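Local coordinates for E2A dna-binding protein (Human adenovirus 5, PDB 2WB0) that binds single-stranded DNA and unwinds the template without ATP during viral strand-displacement replication, using its capacity to form multimers, and also enhances initiation, at residues A[45-54]-A[309-317]; A[111-122]-A[174-185]. All coordinates share one frame; numbering follows the deposited sequence.

Contact 1 (A[45-54]-A[309-317]); sequences VCKTWLNEEH and MVRSLWSEN
Trp49 lays its indole against Leu313 where helix 40-53 crosses helix 300-315 almost perpendicularly, the local axes 11.2 Å apart at 87°. CG of Trp49 stands anti to the backbone N (chi1 172°), which carries the ring across the gap. Leu313 covers one face, CB over the middle of the ring system and CD1 over the five-membered ring of Trp49 in a CH-pi contact 3.8 Å from its centroid, while CD2 touches both the indole and Cys46 SG (3.9 Å from the latter). The opposite face of the indole meets His54 ND1 near the rim. At the edge, Trp49 NE1 donates to Glu316 OE1 (2.8 Å, 155°); OE1 lies in the plane of the indole, and NE1 meets it from above the carboxylate plane. A water donates to Glu316 OE2 and, weakly, to Glu53 OE1, which may ease the like-charge proximity of the two carboxylates. Met309 works at the far end of the indole, its CB 3.8 Å from Trp49 CZ3. Its chain bends at the last torsion, bringing CE over the face of His54, 3.4 Å from the ring centroid, and against Leu50 CD1. The interface thus runs from a buried apolar side to a polar, exposed margin. Behind it, Met71 of helix 64-83 touches Cys46 and Leu50, Tyr78 of that helix backs Val310, and Met19 of helix 7-21 meets Val45.

Contact 2 (A[111-122]-A[174-185]); sequences CLHGSIMINKEH and ANQFSGKSCGMF. With ZN (zinc ion), chain B.
Ala174 opens the contact by pressing its CB against His122, 3.6 Å from CD2, with the aliphatic part of Lys120 alongside; the ammonium of Lys120 goes on to the carbonyl O of Cys172. Asn175 follows with CB near the imidazole, and a water joins its ND2 to His122 NE2. The chain then swings away through the type I turn 178-181, where Ser178 OG accepts from Lys180 N in an ST turn. At Lys180 the backbone returns: a water in the plane of the His113 ring accepts from NE2 and donates to Lys180 O (2.7 Å). Ser181 makes a second ST turn, its OG accepting from Gly183 N while also bonded to Asp169. Cys182 is the metal ligand of this segment, its SG 2.3 Å from zinc; Cys111 SG and His113 ND1 (2.1 Å) bind from the other segment, and Cys166 completes the four ligands. Cys182 also sets its CB against Leu112 CB. Met184 bends at its last torsion (chi3 -47°), which brings CE closer to the branch of Leu112 than normal van der Waals contact (3.2 Å from CD1), a strained or imperfectly modelled spot, while CG meets Met117 CE. Phe185 finishes the segment with a T-shaped pair: its edge points to the face of His122, centroids 5.2 Å apart and planes at 88°, and His122 ND1 is held by Ser187. No clear direct hydrogen bond spans the two segments. Their union rests instead on zinc coordination, water bridges and apolar contact, and with four protein ligands filling its coordination, the zinc is probably structural.

Contact 1 and contact 2 lie on opposite sides of the chain's centre, their centres about 39 Å apart, and share no helix or strand. Contact 1 is the more buried and brings a helix of the N-terminal all-alpha region against helix 300-315. Contact 2 is partly buried and spans a shorter separation in sequence, joining two pieces of one zinc-binding region that contain little regular structure besides strand 118-124. The chemistry follows: apolar side chains packed round an indole, with one direct indole-carboxylate bond, serve two helices, whereas a metal ion ties together irregular loops. Across the contact, aromatic faces meet methyl and methylene groups of Leu313 and Met309 in contact 1, a ring edge in contact 2.

Contact 1 (A[45-54]-A[309-317])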
loop_
_atom_site.group_PDB
_atom_site.type_symbol
_atom_site.label_atom_id
_atom_site.label_comp_id
_atom_site.label_asym_id
_atom_site.label_seq_id
_atom_site.Cartn_x
_atom_site.Cartn_y
_atom_site.Cartn_z
ATOM N N VAL A 45 -9.934 8.782 -16.458
ATOM C CA VAL A 45 -10.649 7.664 -17.057
ATOM C C VAL A 45 -11.327 6.772 -15.980
ATOM O O VAL A 45 -12.571 6.462 -16.015
ATOM C CB VAL A 45 -9.704 6.818 -17.941
ATOM C CG1 VAL A 45 -10.374 5.551 -18.391
ATOM C CG2 VAL A 45 -9.225 7.672 -19.173
ATOM N N CYS A 46 -10.524 6.395 -14.985
ATOM C CA CYS A 46 -11.022 5.464 -14.007
ATOM C C CYS A 46 -12.172 6.110 -13.197
ATOM O O CYS A 46 -13.170 5.453 -12.913
ATOM C CB CYS A 46 -9.849 5.074 -13.103
ATOM S SG CYS A 46 -8.613 4.055 -13.963
ATOM N N LYS A 47 -11.989 7.366 -12.776
ATOM C CA LYS A 47 -12.959 8.038 -11.927
ATOM C C LYS A 47 -14.262 8.185 -12.714
ATOM O O LYS A 47 -15.365 7.971 -12.208
ATOM C CB LYS A 47 -12.421 9.424 -11.530
ATOM C CG LYS A 47 -13.351 10.258 -10.625
ATOM C CD LYS A 47 -13.601 9.569 -9.246
ATOM C CE LYS A 47 -14.500 10.407 -8.224
ATOM N NZ LYS A 47 -14.314 9.898 -6.770
ATOM N N THR A 48 -14.135 8.532 -13.990
ATOM C CA THR A 48 -15.311 8.609 -14.842
ATOM C C THR A 48 -16.042 7.253 -14.940
ATOM O O THR A 48 -17.290 7.208 -14.789
ATOM C CB THR A 48 -14.984 9.240 -16.248
ATOM O OG1 THR A 48 -14.306 10.472 -16.030
ATOM C CG2 THR A 48 -16.239 9.572 -17.020
ATOM N N TRP A 49 -15.282 6.161 -15.118
ATOM C CA TRP A 49 -15.877 4.823 -15.206
ATOM C C TRP A 49 -16.570 4.411 -13.862
ATOM O O TRP A 49 -17.679 3.829 -13.834
ATOM C CB TRP A 49 -14.822 3.830 -15.685
ATOM C CG TRP A 49 -15.222 2.357 -15.660
ATOM C CD1 TRP A 49 -15.866 1.675 -16.650
ATOM C CD2 TRP A 49 -14.928 1.391 -14.642
ATOM N NE1 TRP A 49 -16.019 0.350 -16.311
ATOM C CE2 TRP A 49 -15.435 0.139 -15.089
ATOM C CE3 TRP A 49 -14.299 1.455 -13.379
ATOM C CZ2 TRP A 49 -15.354 -1.048 -14.316
ATOM C CZ3 TRP A 49 -14.200 0.261 -12.619
ATOM C CH2 TRP A 49 -14.720 -0.977 -13.098
ATOM N N LEU A 50 -15.932 4.767 -12.759
ATOM C CA LEU A 50 -16.519 4.585 -11.417
ATOM C C LEU A 50 -17.841 5.368 -11.250
ATOM O O LEU A 50 -18.842 4.780 -10.870
ATOM C CB LEU A 50 -15.527 5.058 -10.409
ATOM C CG LEU A 50 -14.683 4.143 -9.519
ATOM C CD1 LEU A 50 -14.660 2.578 -9.725
ATOM C CD2 LEU A 50 -13.358 4.808 -9.070
ATOM N N ASN A 51 -17.806 6.679 -11.514
ATOM C CA ASN A 51 -18.952 7.572 -11.455
ATOM C C ASN A 51 -20.116 6.988 -12.238
ATOM O O ASN A 51 -21.285 7.263 -11.936
ATOM C CB ASN A 51 -18.606 8.899 -12.093
ATOM C CG ASN A 51 -17.873 9.862 -11.138
ATOM O OD1 ASN A 51 -17.513 10.997 -11.528
ATOM N ND2 ASN A 51 -17.640 9.431 -9.917
ATOM N N GLU A 52 -19.779 6.171 -13.240
ATOM C CA GLU A 52 -20.732 5.735 -14.271
ATOM C C GLU A 52 -21.216 4.316 -13.963
ATOM O O GLU A 52 -22.430 4.032 -13.981
ATOM C CB GLU A 52 -20.061 5.911 -15.660
ATOM C CG GLU A 52 -20.513 5.028 -16.798
ATOM C CD GLU A 52 -19.634 5.226 -18.061
ATOM O OE1 GLU A 52 -19.272 4.176 -18.680
ATOM O OE2 GLU A 52 -19.291 6.413 -18.387
ATOM N N GLU A 53 -20.284 3.444 -13.606
ATOM C CA GLU A 53 -20.587 2.040 -13.339
ATOM C C GLU A 53 -20.620 1.609 -11.854
ATOM O O GLU A 53 -21.114 0.520 -11.527
ATOM C CB GLU A 53 -19.585 1.171 -14.094
ATOM C CG GLU A 53 -19.453 1.545 -15.570
ATOM C CD GLU A 53 -20.496 0.861 -16.431
ATOM O OE1 GLU A 53 -21.031 -0.200 -16.010
ATOM O OE2 GLU A 53 -20.775 1.384 -17.536
ATOM N N HIS A 54 -20.096 2.429 -10.949
ATOM C CA HIS A 54 -19.913 1.957 -9.578
ATOM C C HIS A 54 -20.097 3.035 -8.575
ATOM O O HIS A 54 -19.333 3.142 -7.600
ATOM C CB HIS A 54 -18.529 1.348 -9.406
ATOM C CG HIS A 54 -18.361 0.089 -10.172
ATOM N ND1 HIS A 54 -17.941 0.080 -11.488
ATOM C CD2 HIS A 54 -18.562 -1.201 -9.819
ATOM C CE1 HIS A 54 -17.895 -1.171 -11.915
ATOM N NE2 HIS A 54 -18.259 -1.965 -10.922
ATOM N N MET A 309 -10.799 -3.866 -10.306
ATOM C CA MET A 309 -11.745 -3.071 -11.032
ATOM C C MET A 309 -11.059 -2.525 -12.319
ATOM O O MET A 309 -11.732 -2.330 -13.340
ATOM C CB MET A 309 -12.305 -1.940 -10.151
ATOM C CG MET A 309 -13.166 -2.560 -8.998
ATOM S SD MET A 309 -13.933 -1.308 -7.993
ATOM C CE MET A 309 -15.298 -0.781 -9.021
ATOM N N VAL A 310 -9.756 -2.266 -12.267
ATOM C CA VAL A 310 -9.079 -1.884 -13.547
ATOM C C VAL A 310 -9.184 -3.046 -14.572
ATOM O O VAL A 310 -9.408 -2.816 -15.799
ATOM C CB VAL A 310 -7.621 -1.362 -13.307
ATOM C CG1 VAL A 310 -6.757 -1.398 -14.600
ATOM C CG2 VAL A 310 -7.669 0.084 -12.808
ATOM N N ARG A 311 -9.019 -4.264 -14.101
ATOM C CA ARG A 311 -9.098 -5.413 -14.989
ATOM C C ARG A 311 -10.515 -5.409 -15.640
ATOM O O ARG A 311 -10.633 -5.580 -16.851
ATOM C CB ARG A 311 -8.730 -6.714 -14.255
ATOM C CG ARG A 311 -7.297 -6.844 -13.830
ATOM C CD ARG A 311 -6.993 -8.161 -13.119
ATOM N NE ARG A 311 -5.576 -8.387 -12.854
ATOM C CZ ARG A 311 -5.090 -9.112 -11.861
ATOM N NH1 ARG A 311 -5.905 -9.691 -10.950
ATOM N NH2 ARG A 311 -3.770 -9.190 -11.722
ATOM N N SER A 312 -11.570 -5.113 -14.870
ATOM C CA SER A 312 -12.914 -4.985 -15.425
ATOM C C SER A 312 -13.049 -3.893 -16.476
ATOM O O SER A 312 -13.598 -4.128 -17.545
ATOM C CB SER A 312 -13.989 -4.798 -14.338
ATOM O OG SER A 312 -14.098 -6.013 -13.629
ATOM N N LEU A 313 -12.558 -2.707 -16.163
ATOM C CA LEU A 313 -12.568 -1.555 -17.074
ATOM C C LEU A 313 -11.850 -1.900 -18.348
ATOM O O LEU A 313 -12.339 -1.535 -19.461
ATOM C CB LEU A 313 -11.884 -0.330 -16.403
ATOM C CG LEU A 313 -11.505 0.952 -17.157
ATOM C CD1 LEU A 313 -12.572 1.427 -18.135
ATOM C CD2 LEU A 313 -11.209 2.115 -16.064
ATOM N N TRP A 314 -10.690 -2.562 -18.199
ATOM C CA TRP A 314 -9.868 -2.954 -19.322
ATOM C C TRP A 314 -10.706 -3.901 -20.257
ATOM O O TRP A 314 -10.759 -3.705 -21.490
ATOM C CB TRP A 314 -8.596 -3.665 -18.855
ATOM C CG TRP A 314 -7.708 -3.960 -20.017
ATOM C CD1 TRP A 314 -7.645 -5.133 -20.757
ATOM C CD2 TRP A 314 -6.786 -3.057 -20.614
ATOM N NE1 TRP A 314 -6.735 -4.985 -21.810
ATOM C CE2 TRP A 314 -6.196 -3.721 -21.739
ATOM C CE3 TRP A 314 -6.401 -1.740 -20.320
ATOM C CZ2 TRP A 314 -5.214 -3.119 -22.530
ATOM C CZ3 TRP A 314 -5.433 -1.135 -21.129
ATOM C CH2 TRP A 314 -4.845 -1.829 -22.210
ATOM N N SER A 315 -11.399 -4.867 -19.635
ATOM C CA SER A 315 -12.184 -5.902 -20.344
ATOM C C SER A 315 -13.343 -5.289 -21.113
ATOM O O SER A 315 -13.824 -5.885 -22.092
ATOM C CB SER A 315 -12.741 -6.961 -19.369
ATOM O OG SER A 315 -13.896 -6.449 -18.673
ATOM N N GLU A 316 -13.817 -4.118 -20.678
ATOM C CA GLU A 316 -14.868 -3.432 -21.383
ATOM C C GLU A 316 -14.296 -2.646 -22.563
ATOM O O GLU A 316 -15.055 -2.067 -23.330
ATOM C CB GLU A 316 -15.678 -2.490 -20.470
ATOM C CG GLU A 316 -16.410 -3.243 -19.328
ATOM C CD GLU A 316 -17.076 -2.351 -18.302
ATOM O OE1 GLU A 316 -17.138 -1.114 -18.467
ATOM O OE2 GLU A 316 -17.573 -2.922 -17.304
ATOM N N ASN A 317 -12.976 -2.664 -22.729
ATOM C CA ASN A 317 -12.367 -1.853 -23.806
ATOM C C ASN A 317 -11.441 -2.574 -24.734
ATOM O O ASN A 317 -11.189 -2.090 -25.833
ATOM C CB ASN A 317 -11.666 -0.651 -23.211
ATOM C CG ASN A 317 -12.617 0.302 -22.624
ATOM O OD1 ASN A 317 -12.908 0.279 -21.426
ATOM N ND2 ASN A 317 -13.130 1.149 -23.436
HETATM O O HOH W 1 -18.560 -2.240 -14.942
#

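Contact 2 (A[111-122]-A[174-185])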
loop_
_atom_site.group_PDB
_atom_site.type_symbol
_atom_site.label_atom_id
_atom_site.label_comp_id
_atom_site.label_asym_id
_atom_site.label_seq_id
_atom_site.Cartn_x
_atom_site.Cartn_y
_atom_site.Cartn_z
ATOM N N CYS A 111 8.459 -9.226 9.666
ATOM C CA CYS A 111 8.601 -7.917 9.053
ATOM C C CYS A 111 9.054 -8.004 7.620
ATOM O O CYS A 111 9.115 -9.087 7.051
ATOM C CB CYS A 111 9.555 -7.038 9.880
ATOM S SG CYS A 111 11.266 -7.565 9.750
ATOM N N LEU A 112 9.357 -6.859 7.012
ATOM C CA LEU A 112 9.780 -6.815 5.604
ATOM C C LEU A 112 11.095 -7.527 5.329
ATOM O O LEU A 112 11.314 -8.004 4.225
ATOM C CB LEU A 112 9.885 -5.371 5.143
ATOM C CG LEU A 112 8.704 -4.640 4.526
ATOM C CD1 LEU A 112 7.351 -5.399 4.244
ATOM C CD2 LEU A 112 8.603 -3.175 4.941
ATOM N N HIS A 113 11.905 -7.682 6.356
ATOM C CA HIS A 113 13.113 -8.458 6.267
ATOM C C HIS A 113 12.823 -9.927 6.073
ATOM O O HIS A 113 13.707 -10.684 5.643
ATOM C CB HIS A 113 13.878 -8.326 7.536
ATOM C CG HIS A 113 14.607 -7.038 7.650
ATOM N ND1 HIS A 113 14.150 -5.978 8.410
ATOM C CD2 HIS A 113 15.791 -6.657 7.119
ATOM C CE1 HIS A 113 15.011 -4.977 8.305
ATOM N NE2 HIS A 113 15.998 -5.356 7.508
ATOM N N GLY A 114 11.609 -10.341 6.422
ATOM C CA GLY A 114 11.191 -11.737 6.383
ATOM C C GLY A 114 11.524 -12.509 7.662
ATOM O O GLY A 114 11.376 -13.733 7.730
ATOM N N SER A 115 12.003 -11.802 8.669
ATOM C CA SER A 115 12.305 -12.386 9.961
ATOM C C SER A 115 11.227 -12.090 10.970
ATOM O O SER A 115 10.469 -11.089 10.880
ATOM C CB SER A 115 13.651 -11.874 10.503
ATOM O OG SER A 115 13.776 -10.476 10.382
ATOM N N ILE A 116 11.097 -13.009 11.898
ATOM C CA ILE A 116 10.112 -12.855 12.861
ATOM C C ILE A 116 10.315 -11.559 13.667
ATOM O O ILE A 116 11.476 -11.159 13.915
ATOM C CB ILE A 116 9.917 -14.116 13.777
ATOM C CG1 ILE A 116 10.470 -13.964 15.109
ATOM C CG2 ILE A 116 9.959 -15.531 13.204
ATOM C CD1 ILE A 116 9.305 -13.693 15.792
ATOM N N MET A 117 9.199 -10.932 14.063
ATOM C CA MET A 117 9.204 -9.726 14.879
ATOM C C MET A 117 9.224 -10.029 16.377
ATOM O O MET A 117 8.515 -10.902 16.838
ATOM C CB MET A 117 8.011 -8.781 14.526
ATOM C CG MET A 117 8.089 -8.307 13.017
ATOM S SD MET A 117 6.598 -7.296 12.566
ATOM C CE MET A 117 7.035 -5.722 13.368
ATOM N N ILE A 118 10.048 -9.259 17.103
ATOM C CA ILE A 118 10.284 -9.491 18.515
ATOM C C ILE A 118 9.228 -8.849 19.381
ATOM O O ILE A 118 8.822 -7.723 19.126
ATOM C CB ILE A 118 11.678 -8.948 18.871
ATOM C CG1 ILE A 118 12.762 -9.608 17.996
ATOM C CG2 ILE A 118 11.960 -9.094 20.425
ATOM C CD1 ILE A 118 12.877 -11.073 18.227
ATOM N N ASN A 119 8.792 -9.523 20.448
ATOM C CA ASN A 119 7.807 -8.929 21.344
ATOM C C ASN A 119 8.426 -7.798 22.163
ATOM O O ASN A 119 9.530 -7.906 22.559
ATOM C CB ASN A 119 7.246 -9.985 22.312
ATOM C CG ASN A 119 6.023 -10.697 21.750
ATOM O OD1 ASN A 119 6.142 -11.733 21.085
ATOM N ND2 ASN A 119 4.823 -10.122 22.001
ATOM N N LYS A 120 7.672 -6.727 22.412
ATOM C CA LYS A 120 8.116 -5.525 23.156
ATOM C C LYS A 120 6.930 -5.063 24.005
ATOM O O LYS A 120 5.773 -5.204 23.603
ATOM C CB LYS A 120 8.339 -4.333 22.220
ATOM C CG LYS A 120 9.655 -4.223 21.524
ATOM C CD LYS A 120 10.512 -3.123 22.149
ATOM C CE LYS A 120 11.996 -3.368 21.942
ATOM N NZ LYS A 120 12.428 -2.846 20.590
ATOM N N GLU A 121 7.227 -4.433 25.135
ATOM C CA GLU A 121 6.190 -3.658 25.806
ATOM C C GLU A 121 6.192 -2.204 25.270
ATOM O O GLU A 121 7.252 -1.606 25.070
ATOM C CB GLU A 121 6.363 -3.744 27.311
ATOM C CG GLU A 121 5.842 -2.528 28.059
ATOM C CD GLU A 121 5.452 -2.852 29.497
ATOM O OE1 GLU A 121 5.924 -3.906 30.045
ATOM O OE2 GLU A 121 4.625 -2.069 30.039
ATOM N N HIS A 122 5.023 -1.655 24.975
ATOM C CA HIS A 122 4.953 -0.304 24.435
ATOM C C HIS A 122 4.004 0.521 25.299
ATOM O O HIS A 122 2.810 0.259 25.298
ATOM C CB HIS A 122 4.428 -0.353 23.017
ATOM C CG HIS A 122 4.395 0.971 22.340
ATOM N ND1 HIS A 122 3.440 1.297 21.402
ATOM C CD2 HIS A 122 5.161 2.077 22.495
ATOM C CE1 HIS A 122 3.669 2.516 20.940
ATOM N NE2 HIS A 122 4.690 3.025 21.601
ATOM N N ALA A 174 10.439 0.738 22.098
ATOM C CA ALA A 174 9.338 0.452 21.198
ATOM C C ALA A 174 9.006 1.663 20.337
ATOM O O ALA A 174 8.938 2.796 20.824
ATOM C CB ALA A 174 8.053 -0.031 22.024
ATOM N N ASN A 175 8.824 1.432 19.045
ATOM C CA ASN A 175 8.406 2.454 18.059
ATOM C C ASN A 175 9.512 3.479 17.761
ATOM O O ASN A 175 9.243 4.590 17.255
ATOM C CB ASN A 175 7.078 3.141 18.408
ATOM C CG ASN A 175 6.325 3.651 17.179
ATOM O OD1 ASN A 175 6.598 3.282 16.036
ATOM N ND2 ASN A 175 5.396 4.562 17.415
ATOM N N GLN A 176 10.755 3.077 18.021
ATOM C CA GLN A 176 11.865 3.833 17.509
ATOM C C GLN A 176 12.602 2.924 16.571
ATOM O O GLN A 176 12.589 1.687 16.742
ATOM C CB GLN A 176 12.740 4.369 18.617
ATOM C CG GLN A 176 11.980 5.440 19.403
ATOM C CD GLN A 176 12.836 6.108 20.491
ATOM O OE1 GLN A 176 14.104 5.981 20.504
ATOM N NE2 GLN A 176 12.151 6.767 21.445
ATOM N N PHE A 177 13.197 3.518 15.554
ATOM C CA PHE A 177 13.752 2.710 14.501
ATOM C C PHE A 177 15.252 2.935 14.338
ATOM O O PHE A 177 15.725 4.076 14.280
ATOM C CB PHE A 177 12.979 2.985 13.220
ATOM C CG PHE A 177 11.482 2.843 13.360
ATOM C CD1 PHE A 177 10.882 1.584 13.226
ATOM C CD2 PHE A 177 10.659 3.965 13.630
ATOM C CE1 PHE A 177 9.472 1.434 13.322
ATOM C CE2 PHE A 177 9.251 3.818 13.753
ATOM C CZ PHE A 177 8.668 2.554 13.591
ATOM N N SER A 178 15.985 1.840 14.278
ATOM C CA SER A 178 17.426 1.870 14.010
ATOM C C SER A 178 17.707 2.113 12.530
ATOM O O SER A 178 16.804 1.958 11.686
ATOM C CB SER A 178 18.030 0.519 14.425
ATOM O OG SER A 178 17.837 -0.471 13.408
ATOM N N GLY A 179 18.986 2.379 12.204
ATOM C CA GLY A 179 19.452 2.544 10.819
ATOM C C GLY A 179 19.381 1.261 9.998
ATOM O O GLY A 179 19.584 1.269 8.793
ATOM N N LYS A 180 19.074 0.143 10.647
ATOM C CA LYS A 180 18.922 -1.112 9.899
ATOM C C LYS A 180 17.477 -1.589 9.869
ATOM O O LYS A 180 17.197 -2.688 9.360
ATOM C CB LYS A 180 19.775 -2.196 10.533
ATOM C CG LYS A 180 21.315 -1.938 10.323
ATOM C CD LYS A 180 22.111 -3.014 11.041
ATOM C CE LYS A 180 23.652 -2.788 10.874
ATOM N NZ LYS A 180 23.952 -2.520 9.426
ATOM N N SER A 181 16.572 -0.790 10.421
ATOM C CA SER A 181 15.146 -1.167 10.477
ATOM C C SER A 181 14.522 -1.199 9.099
ATOM O O SER A 181 15.012 -0.533 8.187
ATOM C CB SER A 181 14.361 -0.121 11.261
ATOM O OG SER A 181 13.018 -0.558 11.437
ATOM N N CYS A 182 13.431 -1.985 8.948
ATOM C CA CYS A 182 12.548 -1.898 7.778
ATOM C C CYS A 182 11.412 -0.906 8.049
ATOM O O CYS A 182 10.654 -0.590 7.128
ATOM C CB CYS A 182 11.949 -3.294 7.398
ATOM S SG CYS A 182 11.011 -4.009 8.749
ATOM N N GLY A 183 11.318 -0.402 9.288
ATOM C CA GLY A 183 10.335 0.617 9.675
ATOM C C GLY A 183 8.982 0.040 10.116
ATOM O O GLY A 183 8.047 0.776 10.381
ATOM N N MET A 184 8.851 -1.282 10.132
ATOM C CA MET A 184 7.607 -1.915 10.548
ATOM C C MET A 184 7.605 -2.066 12.076
ATOM O O MET A 184 8.615 -2.466 12.694
ATOM C CB MET A 184 7.521 -3.293 9.891
ATOM C CG MET A 184 6.149 -3.876 9.915
ATOM S SD MET A 184 5.906 -5.148 8.633
ATOM C CE MET A 184 6.522 -4.457 7.238
ATOM N N PHE A 185 6.465 -1.762 12.677
ATOM C CA PHE A 185 6.237 -1.848 14.129
ATOM C C PHE A 185 4.736 -1.948 14.353
ATOM O O PHE A 185 3.940 -1.202 13.705
ATOM C CB PHE A 185 6.763 -0.599 14.843
ATOM C CG PHE A 185 6.429 -0.581 16.285
ATOM C CD1 PHE A 185 7.177 -1.352 17.178
ATOM C CD2 PHE A 185 5.278 0.096 16.747
ATOM C CE1 PHE A 185 6.871 -1.382 18.552
ATOM C CE2 PHE A 185 4.987 0.088 18.142
ATOM C CZ PHE A 185 5.768 -0.652 19.010
HETATM ZN ZN ZN B . 12.479 -5.645 9.567
HETATM O O HOH W 2 18.438 -3.845 7.232
HETATM O O HOH W 3 5.385 5.788 20.449
#